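Local coordinates for protein CAS3 Metal dependent phosphohydrolase (Methanocaldococcus jannaschii, PDB 3S4L) that cleaves single-stranded DNA in a magnesium-dependent manner, and single-stranded RNA, as the HD nuclease of a CRISPR interference system, at residues A[16-21]-A[164-169]; A[44-49]-A[113-118]; A[56-61]-A[209-214]; A[102-105]-A[109-112]. All blocks are in the same frame, centred on the assembly; numbering follows the deposited sequence.

Interaction 1: residues A[16-21]-A[164-169]; sequences SLIDHV and KKLIGY
The CA atoms of Ile-18 and Leu-166 lie 7.2 Å apart where the first turn of helix 17-31 meets the last turn of helix 159-167. Ile-18 reaches across with its delta methyl: CD1 stands 3.7 Å from Leu-166 CG and almost as near to CD2, so it rests against the fork of the leucine. Its CG1 lies beside the backbone N (chi1 -78°), and a second bend at chi2 carries CD1 over to the partner helix. One turn on, Val-21 points toward the other segment and receives Leu-166 CD2 between its two methyls, with CG1 at 3.7 Å and CG2 only slightly farther. That single leucine methyl thus touches both Ile-18 and Val-21. At the solvent edge Lys-165, bent at chi3, lays its chain across Ile-18 at about a right angle and brings NZ to 4.2 Å from Ile-18 CG1. Ser-16 starts the first helix as its N-cap: OG accepts from Asp-19 N (3.2 Å) and donates to Asp-19 OD2, which it meets from above the carboxylate plane. The second helix stops at Gly-168, which takes a positive phi. Val-21 lies about 6 Å, side chain to side chain, from the metal ligand Asp-67. The centre of the joint is therefore apolar, with the Lys-165 amine at its solvent edge, and it packs beside the metal site of this HD domain.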
loop_
_atom_site.group_PDB
_atom_site.type_symbol
_atom_site.label_atom_id
_atom_site.label_comp_id
_atom_site.label_asym_id
_atom_site.label_seq_id
_atom_site.Cartn_x
_atom_site.Cartn_y
_atom_site.Cartn_z
ATOM N N SER A 16 10.136 -4.766 14.309
ATOM C CA SER A 16 9.394 -3.508 14.230
ATOM C C SER A 16 9.134 -3.157 12.769
ATOM O O SER A 16 9.898 -3.556 11.891
ATOM C CB SER A 16 10.122 -2.374 14.951
ATOM O OG SER A 16 11.265 -1.943 14.234
ATOM N N LEU A 17 8.039 -2.446 12.506
ATOM C CA LEU A 17 7.677 -2.112 11.138
ATOM C C LEU A 17 8.691 -1.128 10.533
ATOM O O LEU A 17 9.089 -1.276 9.377
ATOM C CB LEU A 17 6.235 -1.573 11.060
ATOM C CG LEU A 17 5.683 -1.199 9.673
ATOM C CD1 LEU A 17 5.565 -2.416 8.758
ATOM C CD2 LEU A 17 4.333 -0.505 9.798
ATOM N N ILE A 18 9.102 -0.132 11.315
ATOM C CA ILE A 18 10.163 0.800 10.906
ATOM C C ILE A 18 11.458 0.078 10.477
ATOM O O ILE A 18 12.008 0.339 9.402
ATOM C CB ILE A 18 10.487 1.804 12.038
ATOM C CG1 ILE A 18 9.416 2.893 12.092
ATOM C CG2 ILE A 18 11.863 2.433 11.828
ATOM C CD1 ILE A 18 9.143 3.537 10.734
ATOM N N ASP A 19 11.944 -0.826 11.321
ATOM C CA ASP A 19 13.132 -1.590 10.971
ATOM C C ASP A 19 12.921 -2.436 9.722
ATOM O O ASP A 19 13.799 -2.529 8.864
ATOM C CB ASP A 19 13.600 -2.455 12.145
ATOM C CG ASP A 19 14.223 -1.630 13.260
ATOM O OD1 ASP A 19 14.895 -0.619 12.946
ATOM O OD2 ASP A 19 14.040 -1.986 14.447
ATOM N N HIS A 20 11.749 -3.050 9.618
ATOM C CA HIS A 20 11.424 -3.871 8.462
ATOM C C HIS A 20 11.373 -3.030 7.170
ATOM O O HIS A 20 11.840 -3.458 6.118
ATOM C CB HIS A 20 10.089 -4.591 8.690
ATOM C CG HIS A 20 9.630 -5.400 7.517
ATOM N ND1 HIS A 20 10.465 -6.255 6.830
ATOM C CD2 HIS A 20 8.421 -5.489 6.916
ATOM C CE1 HIS A 20 9.791 -6.830 5.849
ATOM N NE2 HIS A 20 8.547 -6.387 5.883
ATOM N N VAL A 21 10.795 -1.838 7.253
ATOM C CA VAL A 21 10.683 -0.979 6.088
ATOM C C VAL A 21 12.078 -0.513 5.648
ATOM O O VAL A 21 12.400 -0.505 4.455
ATOM C CB VAL A 21 9.769 0.233 6.377
ATOM C CG1 VAL A 21 10.036 1.353 5.384
ATOM C CG2 VAL A 21 8.276 -0.186 6.357
ATOM N N LYS A 164 5.258 10.073 9.887
ATOM C CA LYS A 164 6.306 11.078 9.789
ATOM C C LYS A 164 7.679 10.410 9.685
ATOM O O LYS A 164 8.466 10.735 8.795
ATOM C CB LYS A 164 6.243 12.023 10.989
ATOM C CG LYS A 164 6.316 13.498 10.621
ATOM C CD LYS A 164 5.829 14.406 11.753
ATOM C CE LYS A 164 4.314 14.584 11.720
ATOM N NZ LYS A 164 3.865 15.777 12.501
ATOM N N LYS A 165 7.957 9.471 10.587
ATOM C CA LYS A 165 9.205 8.701 10.543
ATOM C C LYS A 165 9.405 8.028 9.182
ATOM O O LYS A 165 10.521 7.967 8.659
ATOM C CB LYS A 165 9.209 7.628 11.637
ATOM C CG LYS A 165 10.116 7.896 12.820
ATOM C CD LYS A 165 10.007 6.766 13.836
ATOM C CE LYS A 165 8.551 6.535 14.235
ATOM N NZ LYS A 165 8.375 5.440 15.232
ATOM N N LEU A 166 8.307 7.524 8.622
ATOM C CA LEU A 166 8.334 6.769 7.379
ATOM C C LEU A 166 8.474 7.635 6.137
ATOM O O LEU A 166 9.283 7.332 5.262
ATOM C CB LEU A 166 7.049 5.942 7.235
ATOM C CG LEU A 166 6.933 4.616 7.979
ATOM C CD1 LEU A 166 5.457 4.251 8.219
ATOM C CD2 LEU A 166 7.655 3.515 7.215
ATOM N N ILE A 167 7.648 8.674 6.022
ATOM C CA ILE A 167 7.545 9.403 4.756
ATOM C C ILE A 167 7.821 10.898 4.912
ATOM O O ILE A 167 7.924 11.632 3.923
ATOM C CB ILE A 167 6.194 9.159 4.032
ATOM C CG1 ILE A 167 5.025 9.672 4.868
ATOM C CG2 ILE A 167 6.015 7.680 3.722
ATOM C CD1 ILE A 167 4.016 10.440 4.054
ATOM N N GLY A 168 7.947 11.343 6.155
ATOM C CA GLY A 168 8.423 12.684 6.422
ATOM C C GLY A 168 7.378 13.777 6.512
ATOM O O GLY A 168 7.727 14.957 6.548
ATOM N N TYR A 169 6.101 13.413 6.535
ATOM C CA TYR A 169 5.083 14.414 6.837
ATOM C C TYR A 169 3.742 13.875 7.338
ATOM O O TYR A 169 3.627 12.702 7.699
ATOM C CB TYR A 169 4.897 15.410 5.691
ATOM C CG TYR A 169 4.640 14.798 4.349
ATOM C CD1 TYR A 169 3.358 14.753 3.824
ATOM C CD2 TYR A 169 5.678 14.266 3.602
ATOM C CE1 TYR A 169 3.113 14.194 2.584
ATOM C CE2 TYR A 169 5.446 13.699 2.360
ATOM C CZ TYR A 169 4.162 13.668 1.857
ATOM O OH TYR A 169 3.922 13.109 0.626
#

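Interaction 2: residues A[44-49]-A[113-118]; sequences EALNIK and AFIGAL
This is a small, buried apolar contact in which the loop between helices 36-43 and 52-65 leans on one side chain of helix 110-121. Leu-46 and Ile-48 come from the loop, and Ile-115 answers both from the helix; the pairing buries 88 Å² in all. Leu-46 CD1 meets Ile-115 CD1 at 3.9 Å, methyl against methyl, with the two side chains crossing obliquely. Ile-115 sets CG1 anti to its backbone N (chi1 -178°), and its extended chi2 sends CD1 out to the leucine. Its CG2, left in the crowded position between N and the carbonyl carbon, is the branch that faces the second loop residue: Ile-48 CD1 stands 4.5 Å away, a looser touch. The two branches of one isoleucine are thus shared between two loop residues. Asn-47, between them, has left-handed backbone angles (phi 48°, psi 39°), a turn that probably helps Leu-46 and Ile-48 both to point toward the helix. The backbones themselves stay well apart, 9.5 Å between the CA atoms of Leu-46 and Ile-115, so the side chains alone span the gap. Ile-207 of helix 204-215 touches both Leu-46 and Ile-115, and Leu-211 of the same helix also packs on Ile-115. Ile-48 meanwhile rests on Asn-111 and Leu-112, earlier in helix 110-121, while helices 91-107 and 181-197 pack on other residues of segment 113-118.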
loop_
_atom_site.group_PDB
_atom_site.type_symbol
_atom_site.label_atom_id
_atom_site.label_comp_id
_atom_site.label_asym_id
_atom_site.label_seq_id
_atom_site.Cartn_x
_atom_site.Cartn_y
_atom_site.Cartn_z
ATOM N N GLU A 44 4.387 4.549 -18.551
ATOM C CA GLU A 44 4.320 5.342 -19.765
ATOM C C GLU A 44 3.292 4.758 -20.725
ATOM O O GLU A 44 2.874 5.408 -21.696
ATOM C CB GLU A 44 5.707 5.390 -20.416
ATOM C CG GLU A 44 5.936 6.550 -21.367
ATOM C CD GLU A 44 7.419 6.823 -21.595
ATOM O OE1 GLU A 44 8.082 6.011 -22.282
ATOM O OE2 GLU A 44 7.923 7.844 -21.072
ATOM N N ALA A 45 2.891 3.520 -20.447
ATOM C CA ALA A 45 1.903 2.838 -21.268
ATOM C C ALA A 45 0.517 3.041 -20.659
ATOM O O ALA A 45 -0.474 2.507 -21.150
ATOM C CB ALA A 45 2.239 1.365 -21.385
ATOM N N LEU A 46 0.474 3.805 -19.571
ATOM C CA LEU A 46 -0.773 4.317 -19.015
ATOM C C LEU A 46 -0.777 5.837 -19.153
ATOM O O LEU A 46 -1.466 6.542 -18.415
ATOM C CB LEU A 46 -0.908 3.927 -17.542
ATOM C CG LEU A 46 -0.834 2.436 -17.193
ATOM C CD1 LEU A 46 -1.316 2.211 -15.772
ATOM C CD2 LEU A 46 -1.656 1.624 -18.167
ATOM N N ASN A 47 0.014 6.330 -20.103
ATOM C CA ASN A 47 0.244 7.769 -20.285
ATOM C C ASN A 47 0.586 8.522 -18.995
ATOM O O ASN A 47 0.153 9.651 -18.779
ATOM C CB ASN A 47 -0.935 8.450 -20.983
ATOM C CG ASN A 47 -0.539 9.759 -21.648
ATOM O OD1 ASN A 47 0.554 9.881 -22.219
ATOM N ND2 ASN A 47 -1.425 10.748 -21.577
ATOM N N ILE A 48 1.370 7.889 -18.141
ATOM C CA ILE A 48 1.883 8.552 -16.957
ATOM C C ILE A 48 3.373 8.779 -17.184
ATOM O O ILE A 48 4.127 7.818 -17.363
ATOM C CB ILE A 48 1.658 7.694 -15.708
ATOM C CG1 ILE A 48 0.161 7.380 -15.547
ATOM C CG2 ILE A 48 2.193 8.403 -14.495
ATOM C CD1 ILE A 48 -0.168 6.633 -14.275
ATOM N N LYS A 49 3.787 10.046 -17.209
ATOM C CA LYS A 49 5.171 10.384 -17.538
ATOM C C LYS A 49 5.996 10.823 -16.310
ATOM O O LYS A 49 5.764 11.889 -15.726
ATOM C CB LYS A 49 5.207 11.454 -18.631
ATOM C CG LYS A 49 6.191 11.180 -19.749
ATOM C CD LYS A 49 5.497 11.254 -21.105
ATOM C CE LYS A 49 6.493 11.360 -22.255
ATOM N NZ LYS A 49 7.267 12.635 -22.205
ATOM N N ALA A 113 -1.564 7.864 -8.391
ATOM C CA ALA A 113 -1.988 7.522 -7.029
ATOM C C ALA A 113 -2.942 6.318 -7.030
ATOM O O ALA A 113 -2.838 5.404 -6.197
ATOM C CB ALA A 113 -2.649 8.724 -6.386
ATOM N N PHE A 114 -3.875 6.308 -7.974
ATOM C CA PHE A 114 -4.759 5.164 -8.101
ATOM C C PHE A 114 -3.952 3.901 -8.368
ATOM O O PHE A 114 -4.124 2.886 -7.690
ATOM C CB PHE A 114 -5.794 5.365 -9.213
ATOM C CG PHE A 114 -6.636 4.136 -9.486
ATOM C CD1 PHE A 114 -6.320 3.275 -10.533
ATOM C CD2 PHE A 114 -7.733 3.837 -8.692
ATOM C CE1 PHE A 114 -7.101 2.137 -10.789
ATOM C CE2 PHE A 114 -8.509 2.702 -8.936
ATOM C CZ PHE A 114 -8.190 1.854 -9.984
ATOM N N ILE A 115 -3.068 3.949 -9.361
ATOM C CA ILE A 115 -2.353 2.739 -9.737
ATOM C C ILE A 115 -1.423 2.265 -8.619
ATOM O O ILE A 115 -1.211 1.070 -8.436
ATOM C CB ILE A 115 -1.527 2.919 -10.995
ATOM C CG1 ILE A 115 -0.870 1.608 -11.334
ATOM C CG2 ILE A 115 -0.386 3.866 -10.748
ATOM C CD1 ILE A 115 0.312 1.781 -12.204
ATOM N N GLY A 116 -0.849 3.210 -7.881
ATOM C CA GLY A 116 0.001 2.852 -6.756
ATOM C C GLY A 116 -0.834 2.209 -5.667
ATOM O O GLY A 116 -0.459 1.171 -5.137
ATOM N N ALA A 117 -1.978 2.815 -5.349
ATOM C CA ALA A 117 -2.836 2.305 -4.286
ATOM C C ALA A 117 -3.374 0.909 -4.610
ATOM O O ALA A 117 -3.474 0.047 -3.729
ATOM C CB ALA A 117 -3.994 3.275 -4.014
ATOM N N LEU A 118 -3.726 0.700 -5.874
ATOM C CA LEU A 118 -4.205 -0.592 -6.354
ATOM C C LEU A 118 -3.120 -1.661 -6.242
ATOM O O LEU A 118 -3.396 -2.803 -5.901
ATOM C CB LEU A 118 -4.657 -0.472 -7.813
ATOM C CG LEU A 118 -5.285 -1.712 -8.454
ATOM C CD1 LEU A 118 -6.460 -2.209 -7.610
ATOM C CD2 LEU A 118 -5.732 -1.387 -9.870
#

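Interaction 3: residues A[56-61]-A[209-214]; sequences DEFMKI and GTLLLP
Leu-211 is the main bump on helix 204-215, and it projects toward helix 52-65 where Phe-58 and Met-59 meet it. Its CD1 comes up against the rim of the Phe-58 ring, in the ring plane, 3.7 Å from CE2 and nearly as close to CZ. The ring edge, rather than a face, therefore takes the methyl, and the two side chains cross at about a right angle. Phe-58 CG lies anti to the backbone N (chi1 167°), which carries the ring out to the leucine although the side chain leaves its helix to one side. Met-59 follows a different path: bent at both chi2 and chi3, it hooks its CE methyl into the hollow between Leu-211 and Pro-214. There CE sits 3.7 Å from Leu-211 O and 3.9 Å from Pro-214 CB, while SD lies 4.3 Å from Leu-211 CD2. The contact joins two helices of the mainly helical HD domain, whose short segments cross at -70° with their axes 10.9 Å apart; the long side chains bridge that spacing. Pro-214 has no N-H to give to the preceding turn, and helix 204-215 kinks there, with the CB-CG side of the proline ring toward Met-59 CE. Ile-39 of helix 36-43 touches Met-59, Leu-211 and Pro-214, and Trp-28 of helix 17-31 covers Met-59 and Pro-214. Leu-103 and Phe-107 of helix 91-107 pack on Phe-58.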
loop_
_atom_site.group_PDB
_atom_site.type_symbol
_atom_site.label_atom_id
_atom_site.label_comp_id
_atom_site.label_asym_id
_atom_site.label_seq_id
_atom_site.Cartn_x
_atom_site.Cartn_y
_atom_site.Cartn_z
ATOM N N ASP A 56 11.673 6.296 -8.943
ATOM C CA ASP A 56 12.365 5.782 -7.773
ATOM C C ASP A 56 11.628 6.202 -6.498
ATOM O O ASP A 56 11.304 5.371 -5.640
ATOM C CB ASP A 56 13.824 6.306 -7.784
ATOM C CG ASP A 56 14.711 5.638 -6.736
ATOM O OD1 ASP A 56 14.270 4.657 -6.103
ATOM O OD2 ASP A 56 15.863 6.083 -6.554
ATOM N N GLU A 57 11.375 7.501 -6.371
ATOM C CA GLU A 57 10.612 8.031 -5.243
ATOM C C GLU A 57 9.271 7.325 -5.126
ATOM O O GLU A 57 8.843 6.974 -4.030
ATOM C CB GLU A 57 10.368 9.528 -5.414
ATOM C CG GLU A 57 11.624 10.356 -5.493
ATOM C CD GLU A 57 11.354 11.755 -6.012
ATOM O OE1 GLU A 57 10.255 12.287 -5.737
ATOM O OE2 GLU A 57 12.236 12.318 -6.704
ATOM N N PHE A 58 8.603 7.154 -6.264
ATOM C CA PHE A 58 7.296 6.506 -6.304
ATOM C C PHE A 58 7.403 5.091 -5.734
ATOM O O PHE A 58 6.614 4.706 -4.873
ATOM C CB PHE A 58 6.737 6.528 -7.741
ATOM C CG PHE A 58 5.547 5.630 -7.969
ATOM C CD1 PHE A 58 4.274 6.017 -7.568
ATOM C CD2 PHE A 58 5.696 4.406 -8.615
ATOM C CE1 PHE A 58 3.165 5.198 -7.792
ATOM C CE2 PHE A 58 4.594 3.568 -8.836
ATOM C CZ PHE A 58 3.320 3.972 -8.431
ATOM N N MET A 59 8.405 4.338 -6.180
ATOM C CA MET A 59 8.600 2.970 -5.697
ATOM C C MET A 59 8.907 2.919 -4.202
ATOM O O MET A 59 8.397 2.043 -3.500
ATOM C CB MET A 59 9.700 2.262 -6.485
ATOM C CG MET A 59 9.277 1.910 -7.907
ATOM S SD MET A 59 7.752 0.914 -7.926
ATOM C CE MET A 59 8.312 -0.477 -6.951
ATOM N N LYS A 60 9.731 3.851 -3.723
ATOM C CA LYS A 60 10.057 3.927 -2.304
ATOM C C LYS A 60 8.811 4.135 -1.445
ATOM O O LYS A 60 8.750 3.701 -0.296
ATOM C CB LYS A 60 11.023 5.076 -2.024
ATOM C CG LYS A 60 12.472 4.863 -2.447
ATOM C CD LYS A 60 13.296 6.081 -2.035
ATOM C CE LYS A 60 14.464 6.330 -2.958
ATOM N NZ LYS A 60 15.068 7.661 -2.683
ATOM N N ILE A 61 7.829 4.836 -1.985
ATOM C CA ILE A 61 6.628 5.077 -1.206
ATOM C C ILE A 61 5.788 3.802 -1.098
ATOM O O ILE A 61 5.293 3.474 -0.021
ATOM C CB ILE A 61 5.810 6.253 -1.750
ATOM C CG1 ILE A 61 6.590 7.537 -1.544
ATOM C CG2 ILE A 61 4.484 6.345 -1.025
ATOM C CD1 ILE A 61 6.020 8.726 -2.267
ATOM N N GLY A 209 1.225 -5.803 -12.089
ATOM C CA GLY A 209 2.162 -6.911 -12.059
ATOM C C GLY A 209 3.597 -6.432 -12.106
ATOM O O GLY A 209 4.458 -6.967 -11.418
ATOM N N THR A 210 3.849 -5.399 -12.904
ATOM C CA THR A 210 5.190 -4.807 -13.022
ATOM C C THR A 210 5.628 -4.087 -11.742
ATOM O O THR A 210 6.770 -4.223 -11.304
ATOM C CB THR A 210 5.242 -3.786 -14.197
ATOM O OG1 THR A 210 4.727 -4.392 -15.388
ATOM C CG2 THR A 210 6.665 -3.297 -14.448
ATOM N N LEU A 211 4.733 -3.303 -11.146
ATOM C CA LEU A 211 5.096 -2.576 -9.933
ATOM C C LEU A 211 5.274 -3.554 -8.776
ATOM O O LEU A 211 6.093 -3.333 -7.883
ATOM C CB LEU A 211 4.053 -1.501 -9.590
ATOM C CG LEU A 211 3.737 -0.467 -10.682
ATOM C CD1 LEU A 211 2.767 0.602 -10.182
ATOM C CD2 LEU A 211 4.986 0.172 -11.194
ATOM N N LEU A 212 4.505 -4.639 -8.805
ATOM C CA LEU A 212 4.554 -5.662 -7.758
ATOM C C LEU A 212 5.937 -6.330 -7.539
ATOM O O LEU A 212 6.397 -6.453 -6.395
ATOM C CB LEU A 212 3.494 -6.728 -8.049
ATOM C CG LEU A 212 2.390 -6.968 -7.020
ATOM C CD1 LEU A 212 2.459 -5.918 -5.919
ATOM C CD2 LEU A 212 1.000 -7.006 -7.688
ATOM N N LEU A 213 6.596 -6.757 -8.619
ATOM C CA LEU A 213 7.847 -7.533 -8.495
ATOM C C LEU A 213 8.859 -6.950 -7.521
ATOM O O LEU A 213 9.333 -7.642 -6.620
ATOM C CB LEU A 213 8.532 -7.721 -9.843
ATOM C CG LEU A 213 8.229 -8.951 -10.694
ATOM C CD1 LEU A 213 7.340 -8.581 -11.887
ATOM C CD2 LEU A 213 9.532 -9.574 -11.169
ATOM N N PRO A 214 9.210 -5.673 -7.701
ATOM C CA PRO A 214 10.265 -5.116 -6.851
ATOM C C PRO A 214 9.871 -5.135 -5.370
ATOM O O PRO A 214 10.746 -5.317 -4.510
ATOM C CB PRO A 214 10.418 -3.678 -7.373
ATOM C CG PRO A 214 9.780 -3.685 -8.755
ATOM C CD PRO A 214 8.676 -4.683 -8.651
#

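Interaction 4: residues A[102-105]-A[109-112]; sequences ILLK and DKNL
A water joins the two segments: it donates to Leu-103 O at 2.8 Å and accepts from Asp-109 N at 2.9 Å. It lies in the tight turn of an antiparallel helical hairpin, where helix 91-107 ends and helix 110-121 begins, and it links a carbonyl of the first helix to the amide just ahead of the second. Asp-109 is the N-cap of that second helix. Its OD1 accepts from Leu-112 N at 2.9 Å in a nearly straight bond (165°), met from above the carboxylate plane; a chi1 of 180° turns the carboxylate back over the first turn of its own helix. Leu-104 covers the turn on its outer side, its CD2 lying 3.9 Å from Asp-109 N and also close to the amide of Lys-110, whose CG is beside the same methyl. The water-bound amide is thus flanked by an apolar group. Toward the interior, Leu-112 packs on Phe-58 of helix 52-65. Between the two segments, Leu-103 meets backbone instead of a side chain: Leu-103 CD1 stands 4.1 Å from Leu-112 O.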
loop_
_atom_site.group_PDB
_atom_site.type_symbol
_atom_site.label_atom_id
_atom_site.label_comp_id
_atom_site.label_asym_id
_atom_site.label_seq_id
_atom_site.Cartn_x
_atom_site.Cartn_y
_atom_site.Cartn_z
ATOM N N ILE A 102 -1.420 9.818 0.097
ATOM C CA ILE A 102 -0.043 10.257 0.137
ATOM C C ILE A 102 0.536 10.390 -1.280
ATOM O O ILE A 102 1.214 11.370 -1.559
ATOM C CB ILE A 102 0.800 9.372 1.056
ATOM C CG1 ILE A 102 0.471 9.732 2.508
ATOM C CG2 ILE A 102 2.301 9.584 0.785
ATOM C CD1 ILE A 102 0.526 8.576 3.444
ATOM N N LEU A 103 0.235 9.457 -2.187
ATOM C CA LEU A 103 0.716 9.590 -3.566
ATOM C C LEU A 103 0.136 10.820 -4.254
ATOM O O LEU A 103 0.831 11.518 -4.995
ATOM C CB LEU A 103 0.425 8.335 -4.392
ATOM C CG LEU A 103 1.251 7.083 -4.069
ATOM C CD1 LEU A 103 0.731 5.891 -4.890
ATOM C CD2 LEU A 103 2.738 7.349 -4.342
ATOM N N LEU A 104 -1.140 11.082 -4.011
ATOM C CA LEU A 104 -1.802 12.208 -4.652
ATOM C C LEU A 104 -1.131 13.498 -4.207
ATOM O O LEU A 104 -0.888 14.396 -5.020
ATOM C CB LEU A 104 -3.286 12.251 -4.282
ATOM C CG LEU A 104 -4.292 12.672 -5.351
ATOM C CD1 LEU A 104 -5.482 13.361 -4.698
ATOM C CD2 LEU A 104 -3.685 13.562 -6.422
ATOM N N LYS A 105 -0.828 13.592 -2.915
ATOM C CA LYS A 105 -0.142 14.781 -2.401
ATOM C C LYS A 105 1.232 14.965 -3.054
ATOM O O LYS A 105 1.532 16.014 -3.613
ATOM C CB LYS A 105 0.026 14.699 -0.885
ATOM C CG LYS A 105 0.559 15.973 -0.273
ATOM C CD LYS A 105 -0.524 17.023 -0.185
ATOM C CE LYS A 105 0.062 18.396 0.142
ATOM N NZ LYS A 105 1.310 18.310 0.962
ATOM N N ASP A 109 -1.069 13.520 -9.300
ATOM C CA ASP A 109 -1.545 12.778 -10.484
ATOM C C ASP A 109 -2.501 11.660 -10.055
ATOM O O ASP A 109 -2.065 10.586 -9.631
ATOM C CB ASP A 109 -0.351 12.197 -11.284
ATOM C CG ASP A 109 -0.793 11.403 -12.535
ATOM O OD1 ASP A 109 -1.824 10.700 -12.476
ATOM O OD2 ASP A 109 -0.113 11.481 -13.582
ATOM N N LYS A 110 -3.802 11.915 -10.154
ATOM C CA LYS A 110 -4.807 10.944 -9.709
ATOM C C LYS A 110 -4.608 9.530 -10.276
ATOM O O LYS A 110 -4.833 8.550 -9.575
ATOM C CB LYS A 110 -6.234 11.427 -10.016
ATOM C CG LYS A 110 -6.792 12.479 -9.055
ATOM C CD LYS A 110 -8.272 12.845 -9.348
ATOM C CE LYS A 110 -8.401 14.051 -10.291
ATOM N NZ LYS A 110 -9.669 14.857 -10.094
ATOM N N ASN A 111 -4.210 9.411 -11.541
ATOM C CA ASN A 111 -3.994 8.082 -12.110
ATOM C C ASN A 111 -2.804 7.348 -11.459
ATOM O O ASN A 111 -2.888 6.154 -11.158
ATOM C CB ASN A 111 -3.865 8.131 -13.639
ATOM C CG ASN A 111 -5.174 8.500 -14.327
ATOM O OD1 ASN A 111 -6.173 8.788 -13.670
ATOM N ND2 ASN A 111 -5.165 8.511 -15.660
ATOM N N LEU A 112 -1.707 8.064 -11.228
ATOM C CA LEU A 112 -0.540 7.478 -10.570
ATOM C C LEU A 112 -0.894 7.004 -9.153
ATOM O O LEU A 112 -0.582 5.871 -8.765
ATOM C CB LEU A 112 0.626 8.477 -10.541
ATOM C CG LEU A 112 1.955 8.007 -9.942
ATOM C CD1 LEU A 112 2.532 6.817 -10.722
ATOM C CD2 LEU A 112 2.942 9.162 -9.918
HETATM O O HOH W 1 -0.003 11.364 -7.673
#

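All four contacts join parts of one mainly helical HD domain. Along the chain interaction 4 is the most local, a hairpin nested inside the loops closed by interactions 1, 2 and 3; interaction 2 is nested within interaction 1, while interaction 3 crosses both. Interactions 2 and 4 share helix 110-121, with centres 9 Å apart. Interaction 3, centred 11 Å from interaction 2 and 14 Å from interaction 4, touches the former through Leu-211 and Phe-58 and the latter through Phe-58 and Ile-61, forming one continuous core. Interaction 1, 24 Å from interaction 2, reaches interaction 4 where Ile-167 and Tyr-169 pack on Ile-102. Its Val-21 comes nearest the metal site, about 6 Å from Asp-67 between side chains; the others lie farther off.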